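Side-chain contacts in Lin1944 protein (Listeria innocua, PDB 3D7L), which is of unknown function but probably acts as an oxidoreductase, being a member of the short-chain dehydrogenase/reductase family: residues D47-M52 / V97-D102; N153-N158 / A183-K188. One frame throughout, in Å; residues are numbered along the deposited sequence.

Contact 1: residues D47-M52 / V97-D102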
# COMPACT_ATOMS: atom_id res chain seq x y z
N ASP D 47 -1.11 -15.72 -14.94
CA ASP D 47 -1.27 -17.10 -15.41
C ASP D 47 -0.26 -18.04 -14.76
O ASP D 47 -0.61 -19.16 -14.43
CB ASP D 47 -1.21 -17.21 -16.92
CG ASP D 47 -2.37 -16.51 -17.58
OD1 ASP D 47 -3.41 -17.17 -17.83
OD2 ASP D 47 -2.27 -15.28 -17.80
N SER D 48 0.96 -17.57 -14.56
CA SER D 48 1.99 -18.31 -13.85
C SER D 48 1.57 -18.65 -12.40
O SER D 48 1.78 -19.77 -11.92
CB SER D 48 3.30 -17.51 -13.87
OG SER D 48 4.28 -18.10 -13.05
N ILE D 49 0.98 -17.70 -11.68
CA ILE D 49 0.49 -18.01 -10.34
C ILE D 49 -0.61 -19.08 -10.40
O ILE D 49 -0.62 -20.03 -9.60
CB ILE D 49 -0.03 -16.75 -9.59
CG1 ILE D 49 1.13 -15.79 -9.26
CG2 ILE D 49 -0.76 -17.13 -8.32
CD1 ILE D 49 0.70 -14.37 -9.13
N LYS D 50 -1.53 -18.92 -11.33
CA LYS D 50 -2.62 -19.88 -11.47
C LYS D 50 -2.10 -21.27 -11.78
O LYS D 50 -2.59 -22.25 -11.20
CB LYS D 50 -3.63 -19.45 -12.52
CG LYS D 50 -4.06 -18.03 -12.32
CD LYS D 50 -5.51 -17.83 -12.60
CE LYS D 50 -5.75 -17.42 -14.03
NZ LYS D 50 -6.68 -16.24 -14.03
N LYS D 51 -1.10 -21.35 -12.67
CA LYS D 51 -0.49 -22.65 -12.98
C LYS D 51 0.14 -23.28 -11.74
O LYS D 51 -0.03 -24.48 -11.49
CB LYS D 51 0.57 -22.52 -14.08
CG LYS D 51 0.37 -23.46 -15.26
CD LYS D 51 0.69 -24.92 -14.95
CE LYS D 51 0.11 -25.84 -16.04
NZ LYS D 51 0.87 -25.83 -17.36
N MSE D 52 0.87 -22.47 -10.97
CA MSE D 52 1.47 -22.96 -9.73
C MSE D 52 0.42 -23.60 -8.84
O MSE D 52 0.60 -24.72 -8.38
CB MSE D 52 2.22 -21.85 -8.98
CG MSE D 52 2.77 -22.32 -7.62
SE MSE D 52 3.23 -20.90 -6.43
CE MSE D 52 1.49 -20.13 -6.13
N VAL D 97 -2.75 -14.13 -2.88
CA VAL D 97 -3.96 -14.24 -2.05
C VAL D 97 -5.21 -14.29 -2.95
O VAL D 97 -6.03 -15.21 -2.82
CB VAL D 97 -4.07 -13.09 -1.03
CG1 VAL D 97 -5.42 -13.09 -0.37
CG2 VAL D 97 -2.94 -13.17 -0.00
N LEU D 98 -5.34 -13.34 -3.88
CA LEU D 98 -6.53 -13.32 -4.73
C LEU D 98 -6.71 -14.62 -5.53
O LEU D 98 -7.84 -15.02 -5.80
CB LEU D 98 -6.55 -12.11 -5.68
CG LEU D 98 -6.41 -10.74 -4.99
CD1 LEU D 98 -6.45 -9.66 -6.03
CD2 LEU D 98 -7.49 -10.50 -3.94
N LEU D 99 -5.61 -15.24 -5.92
CA LEU D 99 -5.67 -16.48 -6.74
C LEU D 99 -5.56 -17.80 -5.94
O LEU D 99 -5.83 -18.87 -6.48
CB LEU D 99 -4.64 -16.42 -7.87
CG LEU D 99 -4.79 -15.23 -8.83
CD1 LEU D 99 -3.54 -14.98 -9.66
CD2 LEU D 99 -6.02 -15.33 -9.74
N GLY D 100 -5.21 -17.70 -4.65
CA GLY D 100 -4.94 -18.85 -3.79
C GLY D 100 -5.97 -19.29 -2.74
O GLY D 100 -5.80 -20.36 -2.14
N ILE D 101 -7.03 -18.50 -2.53
CA ILE D 101 -8.05 -18.86 -1.52
C ILE D 101 -8.65 -20.24 -1.78
O ILE D 101 -8.87 -21.03 -0.84
CB ILE D 101 -9.16 -17.76 -1.39
CG1 ILE D 101 -8.57 -16.42 -0.95
CG2 ILE D 101 -10.24 -18.18 -0.38
CD1 ILE D 101 -9.48 -15.21 -1.22
N ASP D 102 -8.86 -20.55 -3.05
CA ASP D 102 -9.45 -21.80 -3.48
C ASP D 102 -8.49 -22.99 -3.28
O ASP D 102 -8.92 -24.14 -3.28
CB ASP D 102 -9.92 -21.71 -4.95
CG ASP D 102 -11.34 -21.15 -5.09
OD1 ASP D 102 -12.13 -21.26 -4.12
OD2 ASP D 102 -11.70 -20.62 -6.17

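Contact 2: residues N153-N158 / A183-K188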
# COMPACT_ATOMS: atom_id res chain seq x y z
N ASN D 153 -2.29 -13.16 8.05
CA ASN D 153 -1.46 -12.23 8.82
C ASN D 153 -0.26 -11.75 8.00
O ASN D 153 0.04 -12.32 6.97
CB ASN D 153 -0.93 -12.89 10.10
CG ASN D 153 -2.03 -13.42 11.00
OD1 ASN D 153 -2.83 -12.64 11.52
ND2 ASN D 153 -2.05 -14.74 11.22
N THR D 154 0.44 -10.74 8.49
CA THR D 154 1.68 -10.33 7.86
C THR D 154 2.82 -10.36 8.88
O THR D 154 2.59 -10.21 10.09
CB THR D 154 1.62 -8.92 7.20
OG1 THR D 154 1.19 -7.95 8.15
CG2 THR D 154 0.66 -8.93 6.03
N VAL D 155 4.02 -10.59 8.39
CA VAL D 155 5.22 -10.53 9.22
C VAL D 155 6.08 -9.37 8.69
O VAL D 155 6.32 -9.27 7.49
CB VAL D 155 5.97 -11.87 9.25
CG1 VAL D 155 7.32 -11.73 10.01
CG2 VAL D 155 5.07 -12.96 9.89
N SER D 156 6.47 -8.48 9.59
CA SER D 156 7.25 -7.28 9.22
C SER D 156 8.62 -7.31 9.88
O SER D 156 8.76 -7.03 11.08
CB SER D 156 6.51 -6.00 9.58
OG SER D 156 7.25 -4.88 9.11
N PRO D 157 9.64 -7.70 9.12
CA PRO D 157 10.96 -7.77 9.73
C PRO D 157 11.75 -6.49 9.65
O PRO D 157 11.57 -5.67 8.73
CB PRO D 157 11.67 -8.86 8.89
CG PRO D 157 10.72 -9.18 7.73
CD PRO D 157 9.65 -8.16 7.72
N ASN D 158 12.65 -6.34 10.61
CA ASN D 158 13.74 -5.37 10.54
C ASN D 158 14.79 -5.94 9.59
O ASN D 158 14.67 -7.10 9.13
CB ASN D 158 14.32 -5.20 11.95
CG ASN D 158 15.08 -3.90 12.13
OD1 ASN D 158 15.52 -3.28 11.16
ND2 ASN D 158 15.22 -3.47 13.40
N ALA D 183 11.58 -15.89 11.80
CA ALA D 183 10.94 -17.15 11.34
C ALA D 183 9.89 -17.65 12.34
O ALA D 183 8.91 -18.29 11.95
CB ALA D 183 12.00 -18.20 11.05
N ARG D 184 10.11 -17.33 13.62
CA ARG D 184 9.17 -17.65 14.70
C ARG D 184 7.79 -16.99 14.50
O ARG D 184 6.77 -17.62 14.78
CB ARG D 184 9.74 -17.23 16.06
CG ARG D 184 10.83 -18.13 16.61
CD ARG D 184 11.33 -17.60 17.98
NE ARG D 184 12.52 -18.32 18.43
CZ ARG D 184 12.52 -19.47 19.11
NH1 ARG D 184 11.38 -20.07 19.46
NH2 ARG D 184 13.68 -20.03 19.45
N ALA D 185 7.78 -15.76 14.01
CA ALA D 185 6.56 -15.01 13.67
C ALA D 185 5.75 -15.67 12.56
O ALA D 185 4.49 -15.69 12.60
CB ALA D 185 6.93 -13.56 13.28
N PHE D 186 6.45 -16.17 11.54
CA PHE D 186 5.83 -16.98 10.50
C PHE D 186 5.23 -18.26 11.09
O PHE D 186 4.09 -18.60 10.77
CB PHE D 186 6.83 -17.34 9.40
CG PHE D 186 7.11 -16.21 8.44
CD1 PHE D 186 6.35 -16.06 7.29
CD2 PHE D 186 8.16 -15.33 8.68
CE1 PHE D 186 6.62 -15.02 6.38
CE2 PHE D 186 8.45 -14.32 7.78
CZ PHE D 186 7.66 -14.16 6.63
N GLU D 187 5.98 -18.96 11.94
CA GLU D 187 5.44 -20.12 12.65
C GLU D 187 4.21 -19.74 13.50
O GLU D 187 3.24 -20.48 13.54
CB GLU D 187 6.50 -20.81 13.51
CG GLU D 187 5.94 -21.95 14.36
CD GLU D 187 7.00 -22.67 15.21
OE1 GLU D 187 8.20 -22.42 15.06
OE2 GLU D 187 6.62 -23.51 16.04
N LYS D 188 4.26 -18.59 14.18
CA LYS D 188 3.14 -18.06 14.94
C LYS D 188 1.93 -17.88 14.02
O LYS D 188 0.83 -18.30 14.37
CB LYS D 188 3.54 -16.73 15.61
CG LYS D 188 2.46 -16.11 16.46
CD LYS D 188 2.92 -14.79 17.09
CE LYS D 188 1.76 -14.11 17.82
NZ LYS D 188 1.24 -14.87 18.98

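Contact 1: residues D47-M52 / V97-D102
L99 lays its two methyls against I49 and K50, consecutive residues of the facing helix, and those three side chains make the whole contact. The contact is apolar throughout: no hydrogen bond crosses, about 147 Å² is buried in all, and the nearest CA atoms, those of K50 and L99, are 6.6 Å apart.

Traced outward, L99 begins at CB, which lies 4.0 Å from I49 CG2. The first torsion (chi1 -58°) puts CG beside the backbone N, and the chain then forks. CD1 lies chiefly against I49, meeting CG2 at 3.8 Å and the branch carbon I49 CB at 3.9 Å, and it also reaches K50 CG at 4.1 Å. CD2 goes to the lysine, 3.8 Å from K50 CD. The leucine and isoleucine side chains run roughly perpendicular to each other.

On the other helix, chi1 of -68° puts CG1 of I49 beside the backbone N and so leaves CG2 anti to it, facing L99. K50 takes part through CG and CD, carbons in the middle of its bent chain, rather than through its amine.

The contact joins helix 46-56 to the C-terminal part of helix 79-100. I49 also packs on N95 and L96 of that helix and on V41, while S48 OG bonds to D42 N in the preceding loop. L99 additionally meets P79 of the second subunit, placing the contact beside the dimer interface, and V97 packs on F110 and L112 of strand 108-113.

Contact 2: residues N153-N158 / A183-K188
V155 and the pair A185 and F186 bring a strand of the Rossmann-type sheet against one of its covering helices, the classical layering of the short-chain dehydrogenase/reductase fold. Helix 179-191 packs on the face of strand 151-157 and leads on to the neighbouring parallel strand 198-201, so the contact sits inside a beta-alpha-beta crossover. The closest CA pair is V155 and A185, at 6.5 Å.

Methyl-to-methyl packing forms the first kind of interaction. V155 CG1 comes 3.8 Å from A185 CB, and CG2 is nearly as near to the same atom, at 3.9 Å; the small alanine is thus met by both branches of the valine. No hydrogen bond crosses, and the three touching residues are all buried.

Polar bonding is made with residues outside the two segments. N153 OD1 accepts from E197 N and its ND2 bonds to Q194 O, both in the turn after the helix, and ND2 bonds also to S189 OG. Elsewhere on the helix, E187 forms salt bridges with R22 and K26.

The remaining kind involves the aromatic ring. F186 has its CG beside the backbone N (chi1 -77°), a torsion that swings the ring from the helix towards the strand so that one face meets the valine. Beyond V155, F186 reaches T111 and T113 of strand 108-113 and L15 and V19 of helix 14-23, spanning sheet and adjacent helix. V155 CG1 presses closest to the rim carbon F186 CE2, at 3.6 Å, with V155 CB also over that face. The CH-pi contact is made by the other methyl: V155 CG2 stands 4.0 Å from the centroid of the F186 ring and only 6° off the ring normal, almost directly above the middle of the face.

How the contacts relate
From the N terminus the chain lays down strands 5-9, 28-33 and 39-40, then helix 46-56 opens contact 1, which closes, after strand 59-64 and 44 intervening residues in all, on helix 79-100. Contact 2 opens only later, on strand 151-157, and closes 24 residues on in helix 179-191. The two are therefore in series, neither nested nor crossed. Their centres are 22 Å apart, on opposite sides of the chain's centre, and their nearest atoms stay about 8 Å from each other. Contact 1 ties helix to helix near the second subunit, whereas contact 2 ties sheet to helix inside one subunit; strand 108-113 borders both, through L112 beside V97 and T111 beside V155.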